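Local structure of RNase NGR3 (Nicotiana glutinosa, 1VD3) at residues Ser123-Ile134 with Ser146-Val155. The protein probably cleaves RNA as a ribonuclease of the T2 family and binds the nucleotide 2'-UMP in its active-site pocket. Residues are numbered along the deposited sequence; the frame is centred on the assembly and turned at random.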
loop_
_atom_site.group_PDB
_atom_site.type_symbol
_atom_site.label_atom_id
_atom_site.label_comp_id
_atom_site.label_asym_id
_atom_site.label_seq_id
_atom_site.Cartn_x
_atom_site.Cartn_y
_atom_site.Cartn_z
ATOM N N SER A 123 -5.178 -9.414 -3.021
ATOM C CA SER A 123 -4.224 -9.048 -4.063
ATOM C C SER A 123 -3.045 -10.015 -4.089
ATOM O O SER A 123 -2.427 -10.208 -5.128
ATOM C CB SER A 123 -3.743 -7.605 -3.882
ATOM O OG SER A 123 -3.009 -7.444 -2.687
ATOM N N ASN A 124 -2.729 -10.597 -2.935
ATOM C CA ASN A 124 -1.671 -11.605 -2.829
ATOM C C ASN A 124 -0.475 -11.304 -3.740
ATOM O O ASN A 124 -0.040 -12.161 -4.512
ATOM C CB ASN A 124 -2.293 -12.960 -3.198
ATOM C CG ASN A 124 -1.501 -14.140 -2.681
ATOM O OD1 ASN A 124 -1.059 -14.153 -1.533
ATOM N ND2 ASN A 124 -1.340 -15.155 -3.524
ATOM N N LEU A 125 0.069 -10.095 -3.631
ATOM C CA LEU A 125 1.179 -9.670 -4.484
ATOM C C LEU A 125 2.445 -10.525 -4.450
ATOM O O LEU A 125 2.966 -10.905 -5.499
ATOM C CB LEU A 125 1.556 -8.219 -4.173
ATOM C CG LEU A 125 0.466 -7.150 -4.323
ATOM C CD1 LEU A 125 1.075 -5.785 -4.047
ATOM C CD2 LEU A 125 -0.136 -7.189 -5.724
ATOM N N LEU A 126 2.947 -10.804 -3.255
ATOM C CA LEU A 126 4.169 -11.591 -3.107
ATOM C C LEU A 126 4.075 -12.932 -3.825
ATOM O O LEU A 126 4.965 -13.303 -4.593
ATOM C CB LEU A 126 4.466 -11.824 -1.623
ATOM C CG LEU A 126 5.825 -12.435 -1.272
ATOM C CD1 LEU A 126 6.942 -11.491 -1.698
ATOM C CD2 LEU A 126 5.894 -12.689 0.229
ATOM N N GLU A 127 2.988 -13.653 -3.573
ATOM C CA GLU A 127 2.774 -14.959 -4.184
ATOM C C GLU A 127 2.493 -14.886 -5.684
ATOM O O GLU A 127 2.885 -15.778 -6.441
ATOM C CB GLU A 127 1.634 -15.680 -3.470
ATOM C CG GLU A 127 1.901 -15.910 -1.990
ATOM C CD GLU A 127 3.127 -16.771 -1.747
ATOM O OE1 GLU A 127 3.125 -17.940 -2.190
ATOM O OE2 GLU A 127 4.090 -16.280 -1.116
ATOM N N ASN A 128 1.807 -13.837 -6.124
ATOM C CA ASN A 128 1.535 -13.711 -7.548
ATOM C C ASN A 128 2.850 -13.527 -8.294
ATOM O O ASN A 128 3.016 -14.015 -9.414
ATOM C CB ASN A 128 0.598 -12.533 -7.826
ATOM C CG ASN A 128 -0.859 -12.891 -7.619
ATOM O OD1 ASN A 128 -1.315 -13.950 -8.054
ATOM N ND2 ASN A 128 -1.604 -12.005 -6.963
ATOM N N LEU A 129 3.790 -12.832 -7.661
ATOM C CA LEU A 129 5.093 -12.595 -8.269
ATOM C C LEU A 129 5.895 -13.890 -8.287
ATOM O O LEU A 129 6.552 -14.201 -9.276
ATOM C CB LEU A 129 5.854 -11.511 -7.501
ATOM C CG LEU A 129 5.263 -10.100 -7.615
ATOM C CD1 LEU A 129 5.946 -9.175 -6.619
ATOM C CD2 LEU A 129 5.442 -9.588 -9.039
ATOM N N LYS A 130 5.837 -14.646 -7.196
ATOM C CA LYS A 130 6.562 -15.913 -7.126
ATOM C C LYS A 130 6.102 -16.824 -8.254
ATOM O O LYS A 130 6.915 -17.457 -8.925
ATOM C CB LYS A 130 6.323 -16.602 -5.780
ATOM C CG LYS A 130 6.970 -15.897 -4.600
ATOM C CD LYS A 130 6.811 -16.707 -3.320
ATOM C CE LYS A 130 7.414 -15.983 -2.127
ATOM N NZ LYS A 130 7.245 -16.763 -0.876
ATOM N N ASN A 131 4.792 -16.884 -8.461
ATOM C CA ASN A 131 4.230 -17.709 -9.519
ATOM C C ASN A 131 4.872 -17.389 -10.864
ATOM O O ASN A 131 4.942 -18.247 -11.743
ATOM C CB ASN A 131 2.719 -17.495 -9.602
ATOM C CG ASN A 131 1.984 -18.092 -8.422
ATOM O OD1 ASN A 131 2.595 -18.452 -7.412
ATOM N ND2 ASN A 131 0.666 -18.196 -8.537
ATOM N N ALA A 132 5.345 -16.154 -11.016
ATOM C CA ALA A 132 5.981 -15.716 -12.256
ATOM C C ALA A 132 7.502 -15.715 -12.125
ATOM O O ALA A 132 8.202 -15.129 -12.950
ATOM C CB ALA A 132 5.487 -14.315 -12.631
ATOM N N GLU A 133 7.996 -16.372 -11.081
ATOM C CA GLU A 133 9.431 -16.479 -10.808
ATOM C C GLU A 133 10.108 -15.165 -10.441
ATOM O O GLU A 133 11.319 -15.015 -10.600
ATOM C CB GLU A 133 10.162 -17.107 -11.998
ATOM C CG GLU A 133 9.783 -18.552 -12.271
ATOM C CD GLU A 133 10.795 -19.253 -13.156
ATOM O OE1 GLU A 133 11.029 -18.780 -14.290
ATOM O OE2 GLU A 133 11.361 -20.276 -12.714
ATOM N N ILE A 134 9.326 -14.214 -9.946
ATOM C CA ILE A 134 9.868 -12.924 -9.549
ATOM C C ILE A 134 10.015 -12.934 -8.032
ATOM O O ILE A 134 9.028 -12.863 -7.302
ATOM C CB ILE A 134 8.933 -11.775 -9.984
ATOM C CG1 ILE A 134 8.772 -11.802 -11.506
ATOM C CG2 ILE A 134 9.496 -10.439 -9.527
ATOM C CD1 ILE A 134 7.806 -10.774 -12.043
ATOM N N SER A 146 7.210 -7.659 -16.690
ATOM C CA SER A 146 6.991 -8.957 -16.061
ATOM C C SER A 146 6.280 -8.805 -14.720
ATOM O O SER A 146 5.393 -9.588 -14.384
ATOM C CB SER A 146 8.323 -9.690 -15.867
ATOM O OG SER A 146 9.159 -9.024 -14.940
ATOM N N ILE A 147 6.673 -7.788 -13.961
ATOM C CA ILE A 147 6.078 -7.527 -12.657
ATOM C C ILE A 147 4.614 -7.106 -12.787
ATOM O O ILE A 147 3.742 -7.631 -12.091
ATOM C CB ILE A 147 6.881 -6.436 -11.918
ATOM C CG1 ILE A 147 8.270 -6.984 -11.572
ATOM C CG2 ILE A 147 6.133 -5.973 -10.666
ATOM C CD1 ILE A 147 9.248 -5.936 -11.076
ATOM N N LYS A 148 4.340 -6.164 -13.681
ATOM C CA LYS A 148 2.973 -5.701 -13.879
ATOM C C LYS A 148 2.050 -6.823 -14.356
ATOM O O LYS A 148 0.934 -6.979 -13.854
ATOM C CB LYS A 148 2.947 -4.538 -14.878
ATOM C CG LYS A 148 3.569 -3.251 -14.339
ATOM C CD LYS A 148 3.677 -2.168 -15.407
ATOM C CE LYS A 148 2.317 -1.748 -15.938
ATOM N NZ LYS A 148 1.450 -1.154 -14.886
ATOM N N LYS A 149 2.516 -7.614 -15.318
ATOM C CA LYS A 149 1.705 -8.704 -15.849
ATOM C C LYS A 149 1.452 -9.789 -14.814
ATOM O O LYS A 149 0.358 -10.355 -14.754
ATOM C CB LYS A 149 2.370 -9.324 -17.080
ATOM C CG LYS A 149 2.406 -8.414 -18.296
ATOM C CD LYS A 149 2.917 -9.174 -19.515
ATOM C CE LYS A 149 3.017 -8.276 -20.736
ATOM N NZ LYS A 149 4.007 -7.180 -20.533
ATOM N N ALA A 150 2.460 -10.077 -14.001
ATOM C CA ALA A 150 2.328 -11.100 -12.972
ATOM C C ALA A 150 1.247 -10.712 -11.966
ATOM O O ALA A 150 0.448 -11.549 -11.540
ATOM C CB ALA A 150 3.656 -11.302 -12.262
ATOM N N ILE A 151 1.232 -9.444 -11.577
ATOM C CA ILE A 151 0.233 -8.965 -10.629
ATOM C C ILE A 151 -1.128 -8.950 -11.319
ATOM O O ILE A 151 -2.140 -9.355 -10.743
ATOM C CB ILE A 151 0.573 -7.536 -10.134
ATOM C CG1 ILE A 151 1.853 -7.575 -9.295
ATOM C CG2 ILE A 151 -0.593 -6.970 -9.327
ATOM C CD1 ILE A 151 2.373 -6.227 -8.869
ATOM N N GLU A 152 -1.138 -8.489 -12.562
ATOM C CA GLU A 152 -2.360 -8.405 -13.344
ATOM C C GLU A 152 -3.042 -9.763 -13.483
ATOM O O GLU A 152 -4.260 -9.864 -13.362
ATOM C CB GLU A 152 -2.044 -7.817 -14.722
ATOM C CG GLU A 152 -3.244 -7.605 -15.615
ATOM C CD GLU A 152 -2.902 -6.775 -16.838
ATOM O OE1 GLU A 152 -1.906 -7.098 -17.520
ATOM O OE2 GLU A 152 -3.629 -5.800 -17.118
ATOM N N GLU A 153 -2.264 -10.813 -13.724
ATOM C CA GLU A 153 -2.857 -12.137 -13.867
ATOM C C GLU A 153 -3.477 -12.613 -12.559
ATOM O O GLU A 153 -4.549 -13.220 -12.559
ATOM C CB GLU A 153 -1.819 -13.166 -14.327
ATOM C CG GLU A 153 -2.441 -14.535 -14.588
ATOM C CD GLU A 153 -1.433 -15.590 -14.991
ATOM O OE1 GLU A 153 -0.573 -15.951 -14.158
ATOM O OE2 GLU A 153 -1.504 -16.061 -16.145
ATOM N N GLY A 154 -2.801 -12.333 -11.449
ATOM C CA GLY A 154 -3.292 -12.754 -10.150
ATOM C C GLY A 154 -4.434 -11.927 -9.584
ATOM O O GLY A 154 -5.235 -12.431 -8.795
ATOM N N VAL A 155 -4.519 -10.663 -9.982
ATOM C CA VAL A 155 -5.571 -9.783 -9.489
ATOM C C VAL A 155 -6.701 -9.591 -10.498
ATOM O O VAL A 155 -7.840 -9.312 -10.121
ATOM C CB VAL A 155 -4.995 -8.395 -9.108
ATOM C CG1 VAL A 155 -6.120 -7.433 -8.763
ATOM C CG2 VAL A 155 -4.045 -8.537 -7.926
HETATM O O HOH W 1 1.303 -14.269 -11.597
#
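Asn128 O and Ala150 O are joined by one water, which donates to Asn128 O at 2.8 Å and to Ala150 O at 2.9 Å. No direct hydrogen bond links the 123-134 and 146-155 segments; Ala150 O also accepts a weak bond from Gly154 N, so it is held by both the water and its own helix. Beside this bridge the carboxamide of Asn128 lies against the Gly154 backbone, Asn128 OD1 standing 3.1 Å from Gly154 CA. Asn128 CG is anti to its own carbonyl carbon (chi1 -83°), which sends the amide across to that bare backbone.

The short segment axes approach to 8.3 Å at 114°, and small residues mark the close passage: Ala132 CB touches Ala150 CB at 3.5 Å. On the inner side the packing is aliphatic. Leu125 CD2 meets Ile151 CG2 at 3.6 Å, the two side chains slanting across one another, while Leu129 CD2 reaches Ile147, Ala150 and Ile151. Near the Schellman motif that ends helix 125-131, Ile134 crosses Ile147 at about a right angle, its CD1 lying 3.8 Å from Ile147 CG1. Strand 171-181 receives Leu125 and Ile147, and Phe205 of strand 202-205 receives Leu129 and Ile134. The chemistry is thus divided: branched aliphatic side chains pack the helix pair against strand 171-181 of the antiparallel sheet and against strand 202-205, whereas a solvent molecule supplies the polar link between the helix backbones.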